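Local coordinates for protein putative glycoside hydrolase (Bacteroides thetaiotaomicron VPI-5482, PDB 3HBZ) that is of uncertain function but binds calcium and is a putative glycoside hydrolase that may play a role in carbohydrate metabolism, at residues Glu103-Gly108 / Thr147-Asn152; Ile113-Glu116 / Lys121-Met124. All blocks are in the same frame, centred on the assembly; numbering follows the deposited sequence.

Interaction 1: Glu103-Gly108 / Thr147-Asn152. With CA (calcium ion), chain B.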
loop_
_atom_site.group_PDB
_atom_site.type_symbol
_atom_site.label_atom_id
_atom_site.label_comp_id
_atom_site.label_asym_id
_atom_site.label_seq_id
_atom_site.Cartn_x
_atom_site.Cartn_y
_atom_site.Cartn_z
ATOM N N GLU A 103 3.970 -14.760 -3.409
ATOM C CA GLU A 103 3.731 -15.554 -4.590
ATOM C C GLU A 103 2.669 -14.940 -5.525
ATOM O O GLU A 103 2.705 -15.147 -6.725
ATOM C CB GLU A 103 3.291 -16.993 -4.243
ATOM C CG GLU A 103 4.192 -17.785 -3.252
ATOM C CD GLU A 103 5.650 -17.811 -3.689
ATOM O OE1 GLU A 103 5.907 -17.776 -4.917
ATOM O OE2 GLU A 103 6.535 -17.855 -2.810
ATOM N N ASP A 104 1.695 -14.233 -4.962
ATOM C CA ASP A 104 0.467 -13.906 -5.684
ATOM C C ASP A 104 0.437 -12.435 -6.056
ATOM O O ASP A 104 0.680 -11.568 -5.195
ATOM C CB ASP A 104 -0.741 -14.170 -4.795
ATOM C CG ASP A 104 -0.963 -15.672 -4.521
ATOM O OD1 ASP A 104 -0.805 -16.493 -5.428
ATOM O OD2 ASP A 104 -1.261 -15.988 -3.374
ATOM N N THR A 105 0.121 -12.157 -7.307
ATOM C CA THR A 105 -0.016 -10.790 -7.787
ATOM C C THR A 105 -1.222 -10.731 -8.727
ATOM O O THR A 105 -1.709 -11.770 -9.206
ATOM C CB THR A 105 1.197 -10.354 -8.572
ATOM O OG1 THR A 105 1.330 -11.216 -9.688
ATOM C CG2 THR A 105 2.487 -10.374 -7.703
ATOM N N LEU A 106 -1.716 -9.521 -8.998
ATOM C CA LEU A 106 -2.870 -9.330 -9.879
ATOM C C LEU A 106 -2.466 -9.440 -11.345
ATOM O O LEU A 106 -1.554 -8.788 -11.793
ATOM C CB LEU A 106 -3.590 -8.007 -9.609
ATOM C CG LEU A 106 -4.397 -7.789 -8.316
ATOM C CD1 LEU A 106 -4.887 -6.324 -8.280
ATOM C CD2 LEU A 106 -5.604 -8.730 -8.164
ATOM N N GLY A 107 -3.141 -10.306 -12.085
ATOM C CA GLY A 107 -2.856 -10.488 -13.509
ATOM C C GLY A 107 -3.391 -9.335 -14.354
ATOM O O GLY A 107 -4.277 -8.591 -13.928
ATOM N N GLY A 108 -2.809 -9.157 -15.545
ATOM C CA GLY A 108 -3.265 -8.128 -16.484
ATOM C C GLY A 108 -2.970 -6.670 -16.144
ATOM O O GLY A 108 -3.587 -5.780 -16.701
ATOM N N THR A 147 9.084 -1.508 -7.543
ATOM C CA THR A 147 8.496 -2.588 -6.782
ATOM C C THR A 147 8.034 -3.659 -7.788
ATOM O O THR A 147 7.160 -3.391 -8.609
ATOM C CB THR A 147 7.348 -2.091 -5.982
ATOM O OG1 THR A 147 7.779 -1.080 -5.074
ATOM C CG2 THR A 147 6.682 -3.263 -5.158
ATOM N N PHE A 148 8.657 -4.843 -7.745
ATOM C CA PHE A 148 8.279 -5.950 -8.640
ATOM C C PHE A 148 8.495 -7.295 -7.994
ATOM O O PHE A 148 8.949 -7.393 -6.856
ATOM C CB PHE A 148 9.014 -5.867 -9.990
ATOM C CG PHE A 148 10.549 -5.920 -9.883
ATOM C CD1 PHE A 148 11.275 -4.774 -9.558
ATOM C CD2 PHE A 148 11.245 -7.099 -10.118
ATOM C CE1 PHE A 148 12.651 -4.793 -9.466
ATOM C CE2 PHE A 148 12.626 -7.136 -10.020
ATOM C CZ PHE A 148 13.339 -5.986 -9.703
ATOM N N GLN A 149 8.096 -8.352 -8.711
ATOM C CA GLN A 149 8.252 -9.714 -8.219
ATOM C C GLN A 149 9.426 -10.398 -8.878
ATOM O O GLN A 149 9.588 -10.287 -10.091
ATOM C CB GLN A 149 6.993 -10.514 -8.526
ATOM C CG GLN A 149 6.923 -11.878 -7.824
ATOM C CD GLN A 149 5.690 -12.658 -8.207
ATOM O OE1 GLN A 149 5.305 -12.649 -9.368
ATOM N NE2 GLN A 149 5.064 -13.346 -7.232
ATOM N N PHE A 150 10.220 -11.126 -8.109
ATOM C CA PHE A 150 11.445 -11.749 -8.640
ATOM C C PHE A 150 11.321 -13.253 -8.494
ATOM O O PHE A 150 10.846 -13.722 -7.442
ATOM C CB PHE A 150 12.638 -11.234 -7.827
ATOM C CG PHE A 150 13.948 -11.853 -8.185
ATOM C CD1 PHE A 150 14.419 -11.818 -9.496
ATOM C CD2 PHE A 150 14.732 -12.444 -7.208
ATOM C CE1 PHE A 150 15.667 -12.373 -9.836
ATOM C CE2 PHE A 150 15.996 -13.005 -7.525
ATOM C CZ PHE A 150 16.465 -12.964 -8.852
ATOM N N ALA A 151 11.748 -14.008 -9.509
ATOM C CA ALA A 151 11.488 -15.452 -9.537
ATOM C C ALA A 151 12.238 -16.243 -8.476
ATOM O O ALA A 151 11.716 -17.263 -8.003
ATOM C CB ALA A 151 11.712 -16.099 -10.998
ATOM N N ASN A 152 13.419 -15.767 -8.058
ATOM C CA ASN A 152 14.270 -16.550 -7.172
ATOM C C ASN A 152 14.169 -16.145 -5.717
ATOM O O ASN A 152 15.062 -15.503 -5.193
ATOM C CB ASN A 152 15.739 -16.496 -7.595
ATOM C CG ASN A 152 15.986 -17.095 -8.969
ATOM O OD1 ASN A 152 15.380 -18.096 -9.349
ATOM N ND2 ASN A 152 16.899 -16.483 -9.722
HETATM CA CA CA B . 8.191 -16.785 -1.566
HETATM O O HOH W 1 2.774 -13.634 -9.844
HETATM O O HOH W 2 7.795 -18.232 0.271
#
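E103 and Q149 are the closest backbone positions, their CA atoms 8.2 Å apart; no backbone bond joins the two segments, and the Q149 side chain makes the link. Its CG lies anti to the backbone N (chi1 -169°) and the extended chain carries the amide to the loop 103-108. Q149 NE2 donates a weak hydrogen bond to E103 O at 3.0 Å, bent to 147° at the hydrogen. The main partner of this nitrogen is F102 O. The other end of the amide works through a water: Q149 OE1 accepts from it at 2.8 Å. That water also lies 2.8 Å from T105 OG1 and bonds E103 O weakly. T105 CG2 packs against the amide, 4.0 Å from Q149 CD. With an alanine here instead of Q149, E103 O and F102 O would probably lose this amide donor, and the water an acceptor. E103 CB points away from the strand; the chain then bends at chi2 (-53°) and puts OE2 2.3 Å from the calcium ion. N101 O, T155 O, K157 O and D332 OD1 also bind the ion, so the Q149 bridge lies beside a calcium site with loop carbonyls, the carboxylates of E103 and D332, and water.

Interaction 2: Ile113-Glu116 / Lys121-Met124. With NA (sodium ion), chain D.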
loop_
_atom_site.group_PDB
_atom_site.type_symbol
_atom_site.label_atom_id
_atom_site.label_comp_id
_atom_site.label_asym_id
_atom_site.label_seq_id
_atom_site.Cartn_x
_atom_site.Cartn_y
_atom_site.Cartn_z
ATOM N N ILE A 113 1.126 -5.795 -8.481
ATOM C CA ILE A 113 0.353 -5.575 -7.238
ATOM C C ILE A 113 0.284 -6.955 -6.555
ATOM O O ILE A 113 -0.274 -7.920 -7.111
ATOM C CB ILE A 113 -1.065 -5.041 -7.544
ATOM C CG1 ILE A 113 -1.049 -3.679 -8.301
ATOM C CG2 ILE A 113 -1.972 -4.935 -6.265
ATOM C CD1 ILE A 113 -2.416 -3.347 -9.043
ATOM N N PHE A 114 0.949 -7.038 -5.408
ATOM C CA PHE A 114 0.964 -8.215 -4.540
ATOM C C PHE A 114 -0.302 -8.310 -3.740
ATOM O O PHE A 114 -0.745 -7.317 -3.118
ATOM C CB PHE A 114 2.164 -8.106 -3.583
ATOM C CG PHE A 114 3.471 -8.334 -4.239
ATOM C CD1 PHE A 114 3.975 -9.630 -4.358
ATOM C CD2 PHE A 114 4.210 -7.274 -4.756
ATOM C CE1 PHE A 114 5.208 -9.842 -4.978
ATOM C CE2 PHE A 114 5.445 -7.505 -5.354
ATOM C CZ PHE A 114 5.927 -8.788 -5.475
ATOM N N VAL A 115 -0.896 -9.490 -3.734
ATOM C CA VAL A 115 -2.113 -9.739 -2.979
ATOM C C VAL A 115 -1.953 -10.926 -2.035
ATOM O O VAL A 115 -1.066 -11.768 -2.204
ATOM C CB VAL A 115 -3.302 -9.962 -3.963
ATOM C CG1 VAL A 115 -3.431 -8.699 -4.885
ATOM C CG2 VAL A 115 -3.098 -11.221 -4.847
ATOM N N GLU A 116 -2.809 -10.973 -1.023
ATOM C CA GLU A 116 -2.936 -12.140 -0.154
ATOM C C GLU A 116 -4.257 -12.806 -0.513
ATOM O O GLU A 116 -5.238 -12.096 -0.768
ATOM C CB GLU A 116 -2.905 -11.689 1.290
ATOM C CG GLU A 116 -1.640 -10.862 1.662
ATOM C CD GLU A 116 -0.377 -11.671 1.494
ATOM O OE1 GLU A 116 -0.472 -12.901 1.607
ATOM O OE2 GLU A 116 0.701 -11.091 1.220
ATOM N N LYS A 121 -10.221 -16.381 -3.113
ATOM C CA LYS A 121 -10.578 -15.048 -2.584
ATOM C C LYS A 121 -9.367 -14.183 -2.142
ATOM O O LYS A 121 -8.655 -14.525 -1.175
ATOM C CB LYS A 121 -11.567 -15.193 -1.419
ATOM C CG LYS A 121 -11.900 -13.875 -0.699
ATOM C CD LYS A 121 -13.209 -13.967 0.098
ATOM C CE LYS A 121 -13.137 -13.246 1.447
ATOM N NZ LYS A 121 -14.162 -13.728 2.422
ATOM N N VAL A 122 -9.173 -13.060 -2.841
ATOM C CA VAL A 122 -8.247 -12.025 -2.415
ATOM C C VAL A 122 -8.693 -11.393 -1.071
ATOM O O VAL A 122 -9.806 -10.950 -0.949
ATOM C CB VAL A 122 -8.077 -10.923 -3.499
ATOM C CG1 VAL A 122 -7.155 -9.853 -2.999
ATOM C CG2 VAL A 122 -7.499 -11.539 -4.769
ATOM N N VAL A 123 -7.830 -11.385 -0.070
ATOM C CA VAL A 123 -8.154 -10.757 1.241
ATOM C C VAL A 123 -7.322 -9.512 1.586
ATOM O O VAL A 123 -7.536 -8.892 2.649
ATOM C CB VAL A 123 -8.070 -11.782 2.396
ATOM C CG1 VAL A 123 -9.074 -12.918 2.108
ATOM C CG2 VAL A 123 -6.638 -12.311 2.594
HETATM N N MSE A 124 -6.397 -9.140 0.700
HETATM C CA MSE A 124 -5.595 -7.905 0.869
HETATM C C MSE A 124 -4.743 -7.617 -0.369
HETATM O O MSE A 124 -4.161 -8.544 -0.966
HETATM C CB MSE A 124 -4.666 -8.006 2.087
HETATM C CG MSE A 124 -4.134 -6.633 2.535
HETATM SE SE MSE A 124 -2.926 -6.804 3.992
HETATM C CE MSE A 124 -1.317 -7.320 2.997
HETATM NA NA NA D . -0.905 -14.922 2.905
HETATM O O HOH W 3 -1.801 -15.529 0.575
HETATM O O HOH W 4 -0.451 -17.605 3.414
HETATM O O HOH W 5 -3.044 -14.836 3.251
HETATM O O HOH W 6 1.297 -15.089 1.190
#
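E116 and M124 form an antiparallel hydrogen-bonded pair, their CA atoms 5.1 Å apart. E116 N donates to M124 O at 2.8 Å, a fairly straight bond (162°). E116 O takes V123 N at 2.8 Å, with the donor tilted 29° from the carbonyl plane, and a weak, longer bond from M124 N. V123 and M124 thus share one partner, a classic beta bulge in the hairpin of strands 115-118 and 121-125. M124 O also meets V115 CA in a CA-H...O contact at 3.1 Å. V122 CG1 lies alongside V115 CB at 4.0 Å. V123 CG2 sits over the E116 carbonyl, 3.6 Å from E116 O. The selenomethionine M124 runs alongside the E116 side chain in the same direction. Its chain bends at chi3 (80°), bringing M124 CE to 3.8 Å from E116 CG. Beyond these apolar atoms the E116 chain bends at chi2, and its carboxylate leaves the partner strand. E116 OE1 binds the sodium ion at 2.4 Å, together with four waters and I99 O. E116 OE2 accepts a hydrogen bond from W126 NE1, which probably helps fix the carboxylate's rotation. Farther out, M124 packs on L96, V123 on T94, and K121 NZ salt-bridges D93.

Interaction 2 is nested in the loop that interaction 1 closes, and their centres lie 11 Å apart. The two meet directly through the 103-108 and 113-116 backbones. L106 N lies 2.9 Å from I113 O, and D104 O lies 3.0 Å from V115 N, both probable hydrogen bonds. F114 gives a second junction: its CZ packs 3.6 Å from F148 O, and its ring also touches T105 and Q149. Each contact supplies one glutamate to a metal, E103 to calcium and E116 to sodium. The two ions are about 10 Å apart. The F114 side chain comes within about 8 Å of the calcium ion.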